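Acyl-CoA hydrolase (Bacillus halodurans, PDB 1VPM) binds coenzyme A and, as a hotdog-fold thioesterase, probably hydrolyses the thioester bond of long-chain fatty acyl-CoA. Local coordinates at residues R21-D34 and Y49-N63. Sequence-based numbering, arbitrary orientation. Where two conformers were deposited one is given.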
ATOM      1  N   ARG A  21      20.895  17.557 -15.707  1.00 28.61           N
ATOM      2  CA  ARG A  21      19.492  17.496 -16.184  1.00 29.37           C
ATOM      3  C   ARG A  21      18.765  16.292 -15.584  1.00 28.12           C
ATOM      4  O   ARG A  21      17.593  16.346 -15.353  1.00 30.48           O
ATOM      5  CB  ARG A  21      19.420  17.430 -17.743  1.00 28.47           C
ATOM      6  CG  ARG A  21      18.030  17.086 -18.435  1.00 33.51           C
ATOM      7  CD  ARG A  21      18.125  16.487 -19.954  1.00 31.58           C
ATOM      8  NE  ARG A  21      16.843  16.566 -20.678  1.00 28.29           N
ATOM      9  CZ  ARG A  21      16.353  17.677 -21.196  1.00 36.81           C
ATOM     10  NH1 ARG A  21      17.014  18.823 -21.080  1.00 38.57           N
ATOM     11  NH2 ARG A  21      15.187  17.673 -21.818  1.00 29.17           N
ATOM     12  N   SER A  22      19.487  15.189 -15.413  1.00 26.64           N
ATOM     13  CA  SER A  22      18.903  13.901 -15.028  1.00 26.92           C
ATOM     14  C   SER A  22      18.852  13.760 -13.493  1.00 27.48           C
ATOM     15  O   SER A  22      18.101  12.923 -12.960  1.00 25.38           O
ATOM     16  CB  SER A  22      19.777  12.759 -15.626  1.00 21.98           C
ATOM     17  OG  SER A  22      21.052  12.558 -14.918  1.00 25.95           O
ATOM     18  N   ARG A  23      19.651  14.565 -12.779  1.00 23.61           N
ATOM     19  CA  ARG A  23      19.937  14.250 -11.370  1.00 24.52           C
ATOM     20  C   ARG A  23      18.671  14.366 -10.541  1.00 27.71           C
ATOM     21  O   ARG A  23      17.917  15.321 -10.675  1.00 25.87           O
ATOM     22  CB  ARG A  23      21.080  15.109 -10.845  1.00 26.50           C
ATOM     23  CG  ARG A  23      21.459  14.734  -9.398  0.65 32.64           C
ATOM     24  CD  ARG A  23      22.773  15.373  -8.982  0.65 31.51           C
ATOM     25  NE  ARG A  23      22.571  16.806  -8.858  0.65 28.74           N
ATOM     26  CZ  ARG A  23      22.035  17.413  -7.805  0.65 37.70           C
ATOM     27  NH1 ARG A  23      21.644  16.721  -6.737  0.65 39.94           N
ATOM     28  NH2 ARG A  23      21.889  18.736  -7.824  0.65 37.03           N
ATOM     29  N   THR A  24      18.410  13.361  -9.704  1.00 25.02           N
ATOM     30  CA  THR A  24      17.198  13.275  -8.965  1.00 23.55           C
ATOM     31  C   THR A  24      17.483  12.832  -7.547  1.00 25.51           C
ATOM     32  O   THR A  24      18.333  12.021  -7.286  1.00 26.15           O
ATOM     33  CB  THR A  24      16.197  12.289  -9.592  1.00 23.38           C
ATOM     34  OG1 THR A  24      16.075  12.577 -10.996  1.00 26.84           O
ATOM     35  CG2 THR A  24      14.819  12.272  -8.915  1.00 30.94           C
ATOM     36  N   ILE A  25      16.767  13.464  -6.642  1.00 25.94           N
ATOM     37  CA  ILE A  25      16.832  13.148  -5.205  1.00 28.88           C
ATOM     38  C   ILE A  25      15.493  12.674  -4.665  1.00 27.07           C
ATOM     39  O   ILE A  25      14.390  13.203  -4.993  1.00 26.77           O
ATOM     40  CB  ILE A  25      17.343  14.345  -4.405  1.00 28.41           C
ATOM     41  CG1 ILE A  25      18.848  14.548  -4.720  1.00 32.74           C
ATOM     42  CG2 ILE A  25      17.076  14.132  -2.860  1.00 28.12           C
ATOM     43  CD1 ILE A  25      19.279  15.897  -4.427  1.00 42.19           C
ATOM     44  N   GLN A  26      15.553  11.656  -3.810  1.00 26.40           N
ATOM     45  CA  GLN A  26      14.364  11.203  -3.076  1.00 28.53           C
ATOM     46  C   GLN A  26      14.719  11.046  -1.603  1.00 27.54           C
ATOM     47  O   GLN A  26      15.860  10.758  -1.248  1.00 27.84           O
ATOM     48  CB  GLN A  26      13.866   9.878  -3.666  1.00 33.91           C
ATOM     49  CG  GLN A  26      12.736   9.198  -2.978  1.00 40.66           C
ATOM     50  CD  GLN A  26      11.380   9.947  -2.944  1.00 48.17           C
ATOM     51  OE1 GLN A  26      11.293  11.155  -2.697  1.00 33.28           O
ATOM     52  NE2 GLN A  26      10.292   9.173  -3.086  1.00 51.46           N
ATOM     53  N   THR A  27      13.721  11.271  -0.734  1.00 26.33           N
ATOM     54  CA  THR A  27      13.869  10.982   0.688  1.00 25.31           C
ATOM     55  C   THR A  27      12.653  10.183   1.122  1.00 28.52           C
ATOM     56  O   THR A  27      11.547  10.512   0.727  1.00 29.69           O
ATOM     57  CB  THR A  27      13.861  12.278   1.518  1.00 26.57           C
ATOM     58  OG1 THR A  27      14.783  13.213   0.938  1.00 31.76           O
ATOM     59  CG2 THR A  27      14.258  12.009   2.988  1.00 26.45           C
ATOM     60  N   ARG A  28      12.861   9.153   1.937  1.00 26.73           N
ATOM     61  CA  ARG A  28      11.750   8.285   2.374  1.00 28.60           C
ATOM     62  C   ARG A  28      11.906   8.016   3.860  1.00 25.82           C
ATOM     63  O   ARG A  28      12.992   7.740   4.338  1.00 26.50           O
ATOM     64  CB  ARG A  28      11.867   6.916   1.663  1.00 30.80           C
ATOM     65  CG  ARG A  28      11.913   6.910   0.155  1.00 39.19           C
ATOM     66  CD  ARG A  28      10.752   7.652  -0.409  1.00 49.45           C
ATOM     67  NE  ARG A  28       9.546   6.860  -0.307  1.00 47.56           N
ATOM     68  CZ  ARG A  28       8.974   6.230  -1.331  1.00 59.70           C
ATOM     69  NH1 ARG A  28       9.478   6.307  -2.576  1.00 60.26           N
ATOM     70  NH2 ARG A  28       7.884   5.518  -1.104  1.00 57.22           N
ATOM     71  N   LEU A  29      10.800   8.017   4.558  1.00 24.51           N
ATOM     72  CA  LEU A  29      10.787   7.666   5.945  1.00 26.16           C
ATOM     73  C   LEU A  29      10.766   6.143   6.046  1.00 26.93           C
ATOM     74  O   LEU A  29       9.985   5.496   5.339  1.00 28.73           O
ATOM     75  CB  LEU A  29       9.531   8.254   6.542  1.00 31.77           C
ATOM     76  CG  LEU A  29       9.379   8.256   8.060  1.00 34.79           C
ATOM     77  CD1 LEU A  29      10.583   8.859   8.749  1.00 35.29           C
ATOM     78  CD2 LEU A  29       8.124   9.015   8.423  1.00 34.94           C
ATOM     79  N   VAL A  30      11.541   5.584   6.962  1.00 23.83           N
ATOM     80  CA  VAL A  30      11.522   4.113   7.190  1.00 26.22           C
ATOM     81  C   VAL A  30      10.440   3.814   8.218  1.00 25.25           C
ATOM     82  O   VAL A  30      10.444   4.349   9.372  1.00 25.07           O
ATOM     83  CB  VAL A  30      12.850   3.584   7.664  1.00 24.06           C
ATOM     84  CG1 VAL A  30      12.781   2.065   7.875  1.00 23.91           C
ATOM     85  CG2 VAL A  30      13.926   3.895   6.642  1.00 25.59           C
ATOM     86  N   LEU A  31       9.445   3.005   7.839  1.00 25.59           N
ATOM     87  CA  LEU A  31       8.375   2.704   8.726  1.00 28.61           C
ATOM     88  C   LEU A  31       8.245   1.209   9.029  1.00 30.69           C
ATOM     89  O   LEU A  31       8.830   0.420   8.337  1.00 29.17           O
ATOM     90  CB  LEU A  31       7.078   3.203   8.120  1.00 27.37           C
ATOM     91  CG  LEU A  31       7.064   4.757   8.136  1.00 37.38           C
ATOM     92  CD1 LEU A  31       5.965   5.236   7.279  1.00 33.83           C
ATOM     93  CD2 LEU A  31       6.946   5.370   9.524  1.00 39.57           C
ATOM     94  N   PRO A  32       7.485   0.851  10.077  1.00 31.48           N
ATOM     95  CA  PRO A  32       7.391  -0.583  10.492  1.00 34.15           C
ATOM     96  C   PRO A  32       7.069  -1.626   9.417  1.00 34.92           C
ATOM     97  O   PRO A  32       7.652  -2.709   9.443  1.00 36.27           O
ATOM     98  CB  PRO A  32       6.361  -0.541  11.605  1.00 35.95           C
ATOM     99  CG  PRO A  32       6.561   0.840  12.214  1.00 36.13           C
ATOM    100  CD  PRO A  32       6.725   1.715  11.008  1.00 33.76           C
ATOM    101  N   PRO A  33       6.203  -1.309   8.445  1.00 32.90           N
ATOM    102  CA  PRO A  33       5.952  -2.276   7.352  1.00 34.36           C
ATOM    103  C   PRO A  33       7.144  -2.610   6.470  1.00 34.87           C
ATOM    104  O   PRO A  33       7.085  -3.584   5.745  1.00 36.10           O
ATOM    105  CB  PRO A  33       4.889  -1.572   6.488  1.00 36.27           C
ATOM    106  CG  PRO A  33       4.325  -0.518   7.327  1.00 36.63           C
ATOM    107  CD  PRO A  33       5.364  -0.103   8.310  1.00 31.52           C
ATOM    108  N   ASP A  34       8.162  -1.738   6.501  1.00 28.04           N
ATOM    109  CA  ASP A  34       9.359  -1.795   5.685  1.00 29.08           C
ATOM    110  C   ASP A  34      10.487  -2.602   6.323  1.00 26.69           C
ATOM    111  O   ASP A  34      11.515  -2.756   5.670  1.00 27.08           O
ATOM    112  CB  ASP A  34       9.923  -0.372   5.509  1.00 29.80           C
ATOM    113  CG  ASP A  34       8.957   0.604   4.919  1.00 39.44           C
ATOM    114  OD1 ASP A  34       8.076   0.158   4.177  1.00 39.45           O
ATOM    115  OD2 ASP A  34       9.116   1.835   5.171  1.00 35.14           O
ATOM    116  N   TYR A  49      13.382   1.269  -3.960  1.00 24.17           N
ATOM    117  CA  TYR A  49      13.633   2.728  -3.995  1.00 25.41           C
ATOM    118  C   TYR A  49      14.750   3.113  -4.936  1.00 21.27           C
ATOM    119  O   TYR A  49      14.651   4.139  -5.647  1.00 20.99           O
ATOM    120  CB  TYR A  49      13.947   3.269  -2.621  1.00 24.76           C
ATOM    121  CG  TYR A  49      12.865   3.150  -1.599  1.00 25.64           C
ATOM    122  CD1 TYR A  49      11.529   3.179  -1.945  1.00 28.53           C
ATOM    123  CD2 TYR A  49      13.215   3.122  -0.239  1.00 30.56           C
ATOM    124  CE1 TYR A  49      10.553   3.120  -0.959  1.00 34.62           C
ATOM    125  CE2 TYR A  49      12.256   3.114   0.727  1.00 31.25           C
ATOM    126  CZ  TYR A  49      10.941   3.071   0.361  1.00 38.42           C
ATOM    127  OH  TYR A  49       9.981   3.045   1.332  1.00 40.90           O
ATOM    128  N   ILE A  50      15.795   2.283  -5.037  1.00 22.24           N
ATOM    129  CA  ILE A  50      16.894   2.492  -5.968  1.00 23.64           C
ATOM    130  C   ILE A  50      16.390   2.469  -7.433  1.00 23.62           C
ATOM    131  O   ILE A  50      16.713   3.351  -8.223  1.00 22.88           O
ATOM    132  CB  ILE A  50      17.989   1.421  -5.761  1.00 23.17           C
ATOM    133  CG1 ILE A  50      18.817   1.692  -4.508  1.00 24.57           C
ATOM    134  CG2 ILE A  50      18.951   1.305  -6.966  1.00 23.45           C
ATOM    135  CD1 ILE A  50      19.625   0.548  -4.084  1.00 23.02           C
ATOM    136  N   ASP A  51      15.572   1.486  -7.778  1.00 23.70           N
ATOM    137  CA  ASP A  51      15.025   1.422  -9.146  1.00 23.71           C
ATOM    138  C   ASP A  51      14.079   2.586  -9.397  1.00 23.45           C
ATOM    139  O   ASP A  51      14.070   3.121 -10.500  1.00 24.59           O
ATOM    140  CB  ASP A  51      14.273   0.133  -9.364  1.00 22.22           C
ATOM    141  CG  ASP A  51      13.878  -0.056 -10.807  1.00 26.03           C
ATOM    142  OD1 ASP A  51      14.840  -0.367 -11.579  1.00 26.13           O
ATOM    143  OD2 ASP A  51      12.667   0.078 -11.151  1.00 26.01           O
ATOM    144  N   GLU A  52      13.297   3.004  -8.411  1.00 24.36           N
ATOM    145  CA  GLU A  52      12.355   4.118  -8.572  1.00 25.50           C
ATOM    146  C   GLU A  52      13.112   5.358  -8.957  1.00 23.49           C
ATOM    147  O   GLU A  52      12.716   6.088  -9.893  1.00 22.12           O
ATOM    148  CB  GLU A  52      11.576   4.342  -7.259  0.65 26.40           C
ATOM    149  CG  GLU A  52      10.456   5.308  -7.344  0.65 33.75           C
ATOM    150  CD  GLU A  52       9.741   5.525  -6.006  0.65 31.11           C
ATOM    151  OE1 GLU A  52       9.602   4.551  -5.215  0.65 42.84           O
ATOM    152  OE2 GLU A  52       9.354   6.680  -5.780  0.65 35.52           O
ATOM    153  N   ILE A  53      14.194   5.632  -8.236  1.00 22.27           N
ATOM    154  CA  ILE A  53      14.943   6.871  -8.493  1.00 24.33           C
ATOM    155  C   ILE A  53      15.680   6.713  -9.828  1.00 23.02           C
ATOM    156  O   ILE A  53      15.826   7.660 -10.582  1.00 23.08           O
ATOM    157  CB  ILE A  53      15.831   7.301  -7.330  1.00 27.38           C
ATOM    158  CG1 ILE A  53      16.279   8.764  -7.497  1.00 33.21           C
ATOM    159  CG2 ILE A  53      16.949   6.463  -7.116  1.00 25.91           C
ATOM    160  CD1 ILE A  53      16.867   9.365  -6.287  1.00 33.32           C
ATOM    161  N   ALA A  54      16.123   5.522 -10.153  1.00 22.50           N
ATOM    162  CA  ALA A  54      16.783   5.328 -11.428  1.00 23.08           C
ATOM    163  C   ALA A  54      15.878   5.547 -12.619  1.00 22.98           C
ATOM    164  O   ALA A  54      16.320   6.082 -13.639  1.00 22.04           O
ATOM    165  CB  ALA A  54      17.442   3.966 -11.484  1.00 25.19           C
ATOM    166  N   ALA A  55      14.650   5.078 -12.521  1.00 21.28           N
ATOM    167  CA  ALA A  55      13.620   5.264 -13.547  1.00 23.12           C
ATOM    168  C   ALA A  55      13.355   6.746 -13.727  1.00 23.98           C
ATOM    169  O   ALA A  55      13.283   7.221 -14.861  1.00 21.74           O
ATOM    170  CB  ALA A  55      12.366   4.563 -13.176  1.00 23.51           C
ATOM    171  N   LEU A  56      13.176   7.481 -12.621  1.00 21.78           N
ATOM    172  CA  LEU A  56      12.969   8.917 -12.715  1.00 21.83           C
ATOM    173  C   LEU A  56      14.118   9.639 -13.399  1.00 20.79           C
ATOM    174  O   LEU A  56      13.905  10.480 -14.292  1.00 21.28           O
ATOM    175  CB  LEU A  56      12.679   9.525 -11.326  1.00 23.03           C
ATOM    176  CG  LEU A  56      11.301   9.301 -10.703  1.00 27.10           C
ATOM    177  CD1 LEU A  56      11.368   9.554  -9.225  1.00 25.82           C
ATOM    178  CD2 LEU A  56      10.258  10.201 -11.370  1.00 28.67           C
ATOM    179  N   THR A  57      15.311   9.301 -12.979  1.00 21.47           N
ATOM    180  CA  THR A  57      16.533   9.841 -13.565  1.00 22.39           C
ATOM    181  C   THR A  57      16.625   9.616 -15.085  1.00 21.62           C
ATOM    182  O   THR A  57      16.913  10.532 -15.886  1.00 20.74           O
ATOM    183  CB  THR A  57      17.722   9.263 -12.818  1.00 22.21           C
ATOM    184  OG1 THR A  57      17.592   9.619 -11.404  1.00 24.86           O
ATOM    185  CG2 THR A  57      19.041   9.775 -13.374  1.00 25.28           C
ATOM    186  N   ALA A  58      16.378   8.375 -15.490  1.00 21.90           N
ATOM    187  CA  ALA A  58      16.499   7.992 -16.882  1.00 21.56           C
ATOM    188  C   ALA A  58      15.378   8.633 -17.708  1.00 21.46           C
ATOM    189  O   ALA A  58      15.596   9.078 -18.821  1.00 20.95           O
ATOM    190  CB  ALA A  58      16.456   6.458 -16.980  1.00 23.11           C
HETATM  191  N   MSE A  59      14.179   8.738 -17.134  1.00 21.68           N
HETATM  192  CA  MSE A  59      13.067   9.397 -17.824  1.00 24.32           C
HETATM  193  C   MSE A  59      13.370  10.884 -18.061  1.00 23.93           C
HETATM  194  O   MSE A  59      13.066  11.440 -19.131  1.00 22.75           O
HETATM  195  CB  MSE A  59      11.758   9.206 -17.073  1.00 24.31           C
HETATM  196  CG  MSE A  59      11.326   7.759 -17.131  1.00 21.67           C
HETATM  197 SE   MSE A  59       9.743   7.589 -15.908  1.00 40.64          SE
HETATM  198  CE  MSE A  59       8.555   8.462 -17.031  1.00 35.06           C
ATOM    199  N   LYS A  60      13.991  11.513 -17.089  1.00 20.20           N
ATOM    200  CA  LYS A  60      14.400  12.913 -17.230  1.00 23.88           C
ATOM    201  C   LYS A  60      15.455  13.112 -18.287  1.00 24.57           C
ATOM    202  O   LYS A  60      15.440  14.139 -18.999  1.00 25.23           O
ATOM    203  CB  LYS A  60      14.912  13.492 -15.899  1.00 25.65           C
ATOM    204  CG  LYS A  60      13.825  13.842 -14.990  1.00 30.44           C
ATOM    205  CD  LYS A  60      14.227  13.966 -13.518  1.00 35.08           C
ATOM    206  CE  LYS A  60      14.967  15.175 -13.129  1.00 46.23           C
ATOM    207  NZ  LYS A  60      14.831  15.321 -11.632  1.00 35.34           N
ATOM    208  N   HIS A  61      16.388  12.164 -18.386  1.00 22.38           N
ATOM    209  CA  HIS A  61      17.452  12.292 -19.392  1.00 23.41           C
ATOM    210  C   HIS A  61      16.931  12.083 -20.798  1.00 22.94           C
ATOM    211  O   HIS A  61      17.311  12.821 -21.705  1.00 23.21           O
ATOM    212  CB  HIS A  61      18.591  11.326 -19.115  1.00 19.75           C
ATOM    213  CG  HIS A  61      19.721  11.477 -20.062  1.00 21.05           C
ATOM    214  ND1 HIS A  61      20.606  12.529 -19.993  1.00 24.10           N
ATOM    215  CD2 HIS A  61      20.098  10.710 -21.112  1.00 24.05           C
ATOM    216  CE1 HIS A  61      21.476  12.401 -20.984  1.00 21.48           C
ATOM    217  NE2 HIS A  61      21.206  11.299 -21.664  1.00 23.75           N
ATOM    218  N   ALA A  62      16.059  11.098 -20.968  1.00 22.13           N
ATOM    219  CA  ALA A  62      15.595  10.636 -22.285  1.00 22.51           C
ATOM    220  C   ALA A  62      14.257  11.155 -22.720  1.00 22.65           C
ATOM    221  O   ALA A  62      13.849  10.936 -23.863  1.00 22.51           O
ATOM    222  CB  ALA A  62      15.566   9.157 -22.288  1.00 24.11           C
ATOM    223  N   ASN A  63      13.536  11.789 -21.792  1.00 22.77           N
ATOM    224  CA  ASN A  63      12.164  12.212 -22.024  1.00 22.85           C
ATOM    225  C   ASN A  63      11.305  11.101 -22.663  1.00 21.90           C
ATOM    226  O   ASN A  63      10.630  11.293 -23.674  1.00 22.81           O
ATOM    227  CB  ASN A  63      12.142  13.514 -22.832  1.00 24.76           C
ATOM    228  CG  ASN A  63      12.799  14.682 -22.096  1.00 27.10           C
ATOM    229  OD1 ASN A  63      13.947  15.025 -22.363  1.00 25.95           O
ATOM    230  ND2 ASN A  63      12.089  15.256 -21.134  1.00 33.88           N
TER
HETATM  231  O   HOH W   1      10.629   3.166   3.835  1.00 36.09           O
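Arg28 lies across one face of the Tyr49 ring where strand 24-29, at the margin of the chain's hotdog sheet, runs nearly antiparallel (152°) to residues 49-62 of the central helix. Arg28 CG sits over the centre of the Tyr49 ring, a CH-pi contact 3.9 Å from the centroid, and bends at chi2 and chi3 fold the chain back, bringing CZ within 3.5 Å of Tyr49 CE1. Guanidinium and ring are tilted 36° apart. At the guanidinium edge, Arg28 NH1 forms a salt bridge with Glu52, meeting OE1 on its syn side at 3.2 Å.

Farther along the helix, Ile53 CD1 presses against the strand backbone at Thr24 O and Gln26 N, with Leu88 of the adjacent strand also against Ile53. Lys60, bent at chi3, carries NZ to two acceptors, Arg23 O (3.2 Å) and Thr24 OG1 (3.1 Å). That hydroxyl in turn donates to Ser22 O, which Thr57 CG2 also touches. Just past the helix end, Asn63 OD1 accepts a straight hydrogen bond from Arg21 NH2 (3.0 Å, 167°), lying in the guanidinium plane, while Asn63 ND2 bonds Leu111 O of the second subunit. Through Gln26 and Thr27 the strand also bonds its counterpart in that subunit, placing the contact beside a subunit interface.

A water at the edge of the Tyr49 ring accepts from OH and donates to Leu29 O; Asp34 OD2 takes the Leu31 N-H, at 2.9 Å, from above its carboxylate plane.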